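Long-range contacts in spectinomycin 9-adenylyltransferase (Enterococcus faecalis, PDB 6SXJ), which catalyses transfer of an adenylyl group from ATP to the 9-hydroxyl of spectinomycin and so gives bacteria resistance to that antibiotic: residues A[85-90]-A[104-109]; A[21-26]-A[49-54]. All coordinates share one frame; numbering follows the deposited sequence.

Contact 1: residues A[85-90]-A[104-109]; sequences IELTII and QEFIYG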
loop_
_atom_site.group_PDB
_atom_site.type_symbol
_atom_site.label_atom_id
_atom_site.label_comp_id
_atom_site.label_asym_id
_atom_site.label_seq_id
_atom_site.Cartn_x
_atom_site.Cartn_y
_atom_site.Cartn_z
ATOM N N ILE A 85 -1.584 -9.156 5.185
ATOM C CA ILE A 85 -0.372 -9.248 4.378
ATOM C C ILE A 85 -0.643 -8.618 3.013
ATOM O O ILE A 85 -1.607 -8.976 2.333
ATOM C CB ILE A 85 0.086 -10.704 4.222
ATOM C CG1 ILE A 85 0.567 -11.264 5.575
ATOM C CG2 ILE A 85 1.213 -10.804 3.207
ATOM C CD1 ILE A 85 0.805 -12.721 5.529
ATOM N N GLU A 86 0.220 -7.690 2.614
ATOM C CA GLU A 86 0.247 -7.128 1.275
ATOM C C GLU A 86 1.632 -7.402 0.718
ATOM O O GLU A 86 2.633 -7.095 1.372
ATOM C CB GLU A 86 -0.048 -5.633 1.321
ATOM C CG GLU A 86 -0.781 -5.080 0.129
ATOM C CD GLU A 86 -1.249 -3.669 0.401
ATOM O OE1 GLU A 86 -2.172 -3.494 1.230
ATOM O OE2 GLU A 86 -0.668 -2.734 -0.180
ATOM N N LEU A 87 1.691 -8.009 -0.462
ATOM C CA LEU A 87 2.966 -8.398 -1.048
ATOM C C LEU A 87 2.976 -8.088 -2.534
ATOM O O LEU A 87 2.112 -8.568 -3.269
ATOM C CB LEU A 87 3.238 -9.892 -0.840
ATOM C CG LEU A 87 4.613 -10.396 -1.285
ATOM C CD1 LEU A 87 5.176 -11.385 -0.245
ATOM C CD2 LEU A 87 4.529 -11.062 -2.626
ATOM N N THR A 88 3.991 -7.339 -2.971
ATOM C CA THR A 88 4.193 -6.968 -4.363
ATOM C C THR A 88 5.504 -7.556 -4.864
ATOM O O THR A 88 6.507 -7.563 -4.143
ATOM C CB THR A 88 4.235 -5.445 -4.536
ATOM O OG1 THR A 88 3.005 -4.876 -4.082
ATOM C CG2 THR A 88 4.465 -5.081 -5.991
ATOM N N ILE A 89 5.497 -8.025 -6.107
ATOM C CA ILE A 89 6.674 -8.589 -6.754
ATOM C C ILE A 89 7.009 -7.728 -7.963
ATOM O O ILE A 89 6.140 -7.459 -8.803
ATOM C CB ILE A 89 6.443 -10.053 -7.178
ATOM C CG1 ILE A 89 5.999 -10.889 -5.975
ATOM C CG2 ILE A 89 7.699 -10.622 -7.815
ATOM C CD1 ILE A 89 5.799 -12.354 -6.275
ATOM N N ILE A 90 8.265 -7.302 -8.049
ATOM C CA ILE A 90 8.778 -6.615 -9.224
ATOM C C ILE A 90 9.959 -7.399 -9.776
ATOM O O ILE A 90 10.670 -8.101 -9.043
ATOM C CB ILE A 90 9.195 -5.162 -8.915
ATOM C CG1 ILE A 90 10.134 -5.124 -7.702
ATOM C CG2 ILE A 90 7.969 -4.293 -8.678
ATOM C CD1 ILE A 90 10.789 -3.784 -7.491
ATOM N N GLN A 104 4.551 -4.161 -12.730
ATOM C CA GLN A 104 4.284 -4.922 -11.522
ATOM C C GLN A 104 3.974 -6.354 -11.931
ATOM O O GLN A 104 3.043 -6.589 -12.706
ATOM C CB GLN A 104 3.111 -4.307 -10.751
ATOM C CG GLN A 104 2.588 -5.156 -9.597
ATOM C CD GLN A 104 1.433 -4.494 -8.867
ATOM O OE1 GLN A 104 1.609 -3.470 -8.202
ATOM N NE2 GLN A 104 0.244 -5.069 -8.989
ATOM N N GLU A 105 4.736 -7.309 -11.392
ATOM C CA GLU A 105 4.641 -8.702 -11.817
ATOM C C GLU A 105 3.553 -9.483 -11.099
ATOM O O GLU A 105 3.030 -10.455 -11.655
ATOM C CB GLU A 105 5.986 -9.406 -11.585
ATOM C CG GLU A 105 5.936 -10.923 -11.756
ATOM C CD GLU A 105 5.814 -11.330 -13.212
ATOM O OE1 GLU A 105 5.894 -10.447 -14.077
ATOM O OE2 GLU A 105 5.650 -12.529 -13.504
ATOM N N PHE A 106 3.222 -9.107 -9.870
ATOM C CA PHE A 106 2.319 -9.900 -9.054
ATOM C C PHE A 106 1.963 -9.088 -7.826
ATOM O O PHE A 106 2.778 -8.305 -7.328
ATOM C CB PHE A 106 2.957 -11.236 -8.650
ATOM C CG PHE A 106 2.144 -12.029 -7.667
ATOM C CD1 PHE A 106 1.135 -12.863 -8.106
ATOM C CD2 PHE A 106 2.398 -11.949 -6.298
ATOM C CE1 PHE A 106 0.386 -13.600 -7.211
ATOM C CE2 PHE A 106 1.647 -12.680 -5.395
ATOM C CZ PHE A 106 0.640 -13.511 -5.855
ATOM N N ILE A 107 0.743 -9.282 -7.344
ATOM C CA ILE A 107 0.291 -8.634 -6.123
ATOM C C ILE A 107 -0.556 -9.628 -5.344
ATOM O O ILE A 107 -1.537 -10.160 -5.876
ATOM C CB ILE A 107 -0.511 -7.352 -6.410
ATOM C CG1 ILE A 107 -1.161 -6.826 -5.127
ATOM C CG2 ILE A 107 -1.567 -7.617 -7.482
ATOM C CD1 ILE A 107 -0.165 -6.186 -4.139
ATOM N N TYR A 108 -0.179 -9.874 -4.087
ATOM C CA TYR A 108 -1.084 -10.452 -3.109
ATOM C C TYR A 108 -1.690 -9.315 -2.301
ATOM O O TYR A 108 -0.963 -8.459 -1.784
ATOM C CB TYR A 108 -0.413 -11.440 -2.146
ATOM C CG TYR A 108 -1.471 -12.081 -1.265
ATOM C CD1 TYR A 108 -2.056 -13.293 -1.613
ATOM C CD2 TYR A 108 -1.934 -11.441 -0.123
ATOM C CE1 TYR A 108 -3.053 -13.858 -0.833
ATOM C CE2 TYR A 108 -2.922 -11.997 0.658
ATOM C CZ TYR A 108 -3.485 -13.201 0.295
ATOM O OH TYR A 108 -4.479 -13.748 1.076
ATOM N N GLY A 109 -3.017 -9.316 -2.190
ATOM C CA GLY A 109 -3.745 -8.308 -1.444
ATOM C C GLY A 109 -5.145 -8.795 -1.127
ATOM O O GLY A 109 -5.784 -9.430 -1.973
HETATM O O HOH W 1 1.556 -3.319 -5.627
#
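With CG1 of I89 set beside its own backbone N (chi1 -55°) and the chain extended beyond it, CD1 reaches F106, whose ring is swung anti to its backbone N (chi1 173°); I89 CD1 lies 3.4 Å from F106 CD2, approaching the ring obliquely. L87 CD2 lies farther along the same ring, at its edge and near its plane, 4.3 Å from F106 CE2. On the other face of the sheet, I107 CD1 lies 3.4 Å from T88 OG1. That hydroxyl shares a water with Q104, 2.6 Å from T88 OG1, and the water donates to Q104 OE1, which also accepts from N127. These strands form an antiparallel hairpin in the nucleotidyltransferase sheet. L87 and Y108 are a hydrogen-bonded pair, with L87 N to Y108 O at 3.0 Å and nearly straight (173°). At the other end I89 has two residues opposite it, E105 and F106, which makes a classic beta bulge: I89 N donates to F106 O, while I89 O accepts from E105 N at 2.9 Å. The E105 carboxylate turns away to the backbone N of L57. I85 O meets the Y108 ring in plane at its edge, 3.5 Å from Y108 CD2, and Y108 OH bonds to E110.

Contact 2: residues A[21-26]-A[49-54]; sequences KHLKNN and FLVVVS
L23, the last residue of helix 8-23, meets V51 and V53 of a central strand in the nucleotidyltransferase sheet, and N26, just beyond the helix, holds the end of that strand. L23 keeps CG beside its backbone N and then runs straight on (chi2 -177°), which carries its CD1 methyl to both valines, 4.2 Å from V51 CG1 and 4.1 Å from V53 CG1. The L23 and V53 side chains cross at about a right angle, and L57 packs on L23 as well. Between L23 and N26 the chain leaves the helix at K24, which has positive phi, and the backbone N of N26 donates to L23 O. N26 carries its CG anti to the backbone N (chi1 -167°), which sends the carboxamide across to the strand end. Its ND2 lies 3.7 Å from V53 CB, and its backbone O is 3.1 Å from V53 CA in a CA-H...O contact. Two oxygens of N26 share one donor, S54 N: the backbone O accepts in its carbonyl plane at 3.1 Å, whereas the side-chain OD1 takes the N-H from above its plane. N26 OD1 also accepts from the backbone N of E55 and sits 3.4 Å from S54 CB.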
loop_
_atom_site.group_PDB
_atom_site.type_symbol
_atom_site.label_atom_id
_atom_site.label_comp_id
_atom_site.label_asym_id
_atom_site.label_seq_id
_atom_site.Cartn_x
_atom_site.Cartn_y
_atom_site.Cartn_z
ATOM N N LYS A 21 11.000 -21.153 -0.679
ATOM C CA LYS A 21 10.748 -22.515 -1.133
ATOM C C LYS A 21 10.273 -22.536 -2.582
ATOM O O LYS A 21 10.667 -23.415 -3.356
ATOM C CB LYS A 21 9.721 -23.188 -0.222
ATOM C CG LYS A 21 9.335 -24.596 -0.665
ATOM C CD LYS A 21 8.339 -25.236 0.295
ATOM C CE LYS A 21 8.250 -26.746 0.086
ATOM N NZ LYS A 21 8.369 -27.130 -1.354
ATOM N N HIS A 22 9.434 -21.578 -2.971
ATOM C CA HIS A 22 8.738 -21.642 -4.253
ATOM C C HIS A 22 9.373 -20.789 -5.340
ATOM O O HIS A 22 9.358 -21.181 -6.511
ATOM C CB HIS A 22 7.281 -21.222 -4.071
ATOM C CG HIS A 22 6.491 -22.158 -3.212
ATOM N ND1 HIS A 22 5.944 -23.327 -3.694
ATOM C CD2 HIS A 22 6.164 -22.103 -1.900
ATOM C CE1 HIS A 22 5.310 -23.949 -2.716
ATOM N NE2 HIS A 22 5.425 -23.225 -1.618
ATOM N N LEU A 23 9.925 -19.629 -4.997
ATOM C CA LEU A 23 10.625 -18.840 -6.000
ATOM C C LEU A 23 12.058 -19.311 -6.206
ATOM O O LEU A 23 12.683 -18.938 -7.207
ATOM C CB LEU A 23 10.608 -17.365 -5.608
ATOM C CG LEU A 23 9.217 -16.760 -5.428
ATOM C CD1 LEU A 23 9.341 -15.273 -5.117
ATOM C CD2 LEU A 23 8.354 -16.980 -6.666
ATOM N N LYS A 24 12.585 -20.110 -5.275
ATOM C CA LYS A 24 13.907 -20.749 -5.371
ATOM C C LYS A 24 14.927 -19.691 -5.804
ATOM O O LYS A 24 15.004 -18.633 -5.174
ATOM C CB LYS A 24 13.795 -21.968 -6.276
ATOM C CG LYS A 24 12.893 -23.072 -5.735
ATOM C CD LYS A 24 12.178 -23.814 -6.865
ATOM C CE LYS A 24 11.002 -24.646 -6.351
ATOM N NZ LYS A 24 9.802 -24.575 -7.239
ATOM N N ASN A 25 15.715 -19.932 -6.853
ATOM C CA ASN A 25 16.794 -19.020 -7.219
ATOM C C ASN A 25 16.322 -17.804 -8.005
ATOM O O ASN A 25 17.151 -16.951 -8.347
ATOM C CB ASN A 25 17.857 -19.760 -8.034
ATOM C CG ASN A 25 18.748 -20.635 -7.175
ATOM O OD1 ASN A 25 18.777 -21.853 -7.339
ATOM N ND2 ASN A 25 19.476 -20.017 -6.249
ATOM N N ASN A 26 15.030 -17.697 -8.310
ATOM C CA ASN A 26 14.517 -16.485 -8.933
ATOM C C ASN A 26 14.379 -15.334 -7.948
ATOM O O ASN A 26 14.164 -14.197 -8.381
ATOM C CB ASN A 26 13.160 -16.765 -9.585
ATOM C CG ASN A 26 12.721 -15.654 -10.521
ATOM O OD1 ASN A 26 13.545 -14.910 -11.053
ATOM N ND2 ASN A 26 11.414 -15.534 -10.719
ATOM N N PHE A 49 5.158 -6.242 2.131
ATOM C CA PHE A 49 6.351 -6.871 1.586
ATOM C C PHE A 49 6.582 -6.414 0.154
ATOM O O PHE A 49 5.654 -6.421 -0.666
ATOM C CB PHE A 49 6.233 -8.396 1.615
ATOM C CG PHE A 49 6.135 -8.974 2.985
ATOM C CD1 PHE A 49 4.903 -9.189 3.579
ATOM C CD2 PHE A 49 7.274 -9.338 3.673
ATOM C CE1 PHE A 49 4.810 -9.750 4.821
ATOM C CE2 PHE A 49 7.188 -9.880 4.923
ATOM C CZ PHE A 49 5.954 -10.084 5.507
ATOM N N LEU A 50 7.826 -6.044 -0.147
ATOM C CA LEU A 50 8.295 -5.857 -1.512
ATOM C C LEU A 50 9.288 -6.965 -1.830
ATOM O O LEU A 50 10.247 -7.183 -1.074
ATOM C CB LEU A 50 8.952 -4.490 -1.702
ATOM C CG LEU A 50 9.349 -4.135 -3.135
ATOM C CD1 LEU A 50 8.119 -3.888 -3.969
ATOM C CD2 LEU A 50 10.239 -2.915 -3.129
ATOM N N VAL A 51 9.042 -7.678 -2.926
ATOM C CA VAL A 51 9.857 -8.814 -3.338
ATOM C C VAL A 51 10.390 -8.542 -4.736
ATOM O O VAL A 51 9.655 -8.072 -5.614
ATOM C CB VAL A 51 9.047 -10.126 -3.306
ATOM C CG1 VAL A 51 9.885 -11.290 -3.825
ATOM C CG2 VAL A 51 8.539 -10.409 -1.907
ATOM N N VAL A 52 11.666 -8.837 -4.946
ATOM C CA VAL A 52 12.331 -8.592 -6.218
ATOM C C VAL A 52 12.825 -9.918 -6.772
ATOM O O VAL A 52 13.444 -10.709 -6.050
ATOM C CB VAL A 52 13.498 -7.600 -6.073
ATOM C CG1 VAL A 52 14.140 -7.342 -7.431
ATOM C CG2 VAL A 52 13.009 -6.299 -5.457
ATOM N N VAL A 53 12.574 -10.139 -8.063
ATOM C CA VAL A 53 12.895 -11.380 -8.749
ATOM C C VAL A 53 13.674 -11.042 -10.013
ATOM O O VAL A 53 13.763 -9.888 -10.431
ATOM C CB VAL A 53 11.631 -12.193 -9.095
ATOM C CG1 VAL A 53 10.961 -12.689 -7.825
ATOM C CG2 VAL A 53 10.669 -11.354 -9.931
ATOM N N SER A 54 14.250 -12.078 -10.619
ATOM C CA SER A 54 15.047 -11.902 -11.825
ATOM C C SER A 54 14.211 -12.001 -13.095
ATOM O O SER A 54 14.376 -11.179 -14.002
ATOM C CB SER A 54 16.166 -12.946 -11.864
ATOM O OG SER A 54 17.283 -12.525 -11.099
#

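The centres of contacts 1 and 2 lie about 11 Å apart, and both belong to the mixed sheet of the nucleotidyltransferase domain. Both segments of contact 2 come before those of contact 1 in the sequence. Strands 47-53 and 85-91 are parallel neighbours, so the two contacts touch directly, with probable backbone hydrogen bonds from F49 N to E86 O and from V51 N to T88 O. Side chains meet too, L87 on F49 and I89 on V53. L57 touches I89 of contact 1 and both L23 and N26 of contact 2. Strand 47-53 is thus common ground between the end of helix 8-23 and the 85-91/103-108 hairpin, tying both contacts into one sheet.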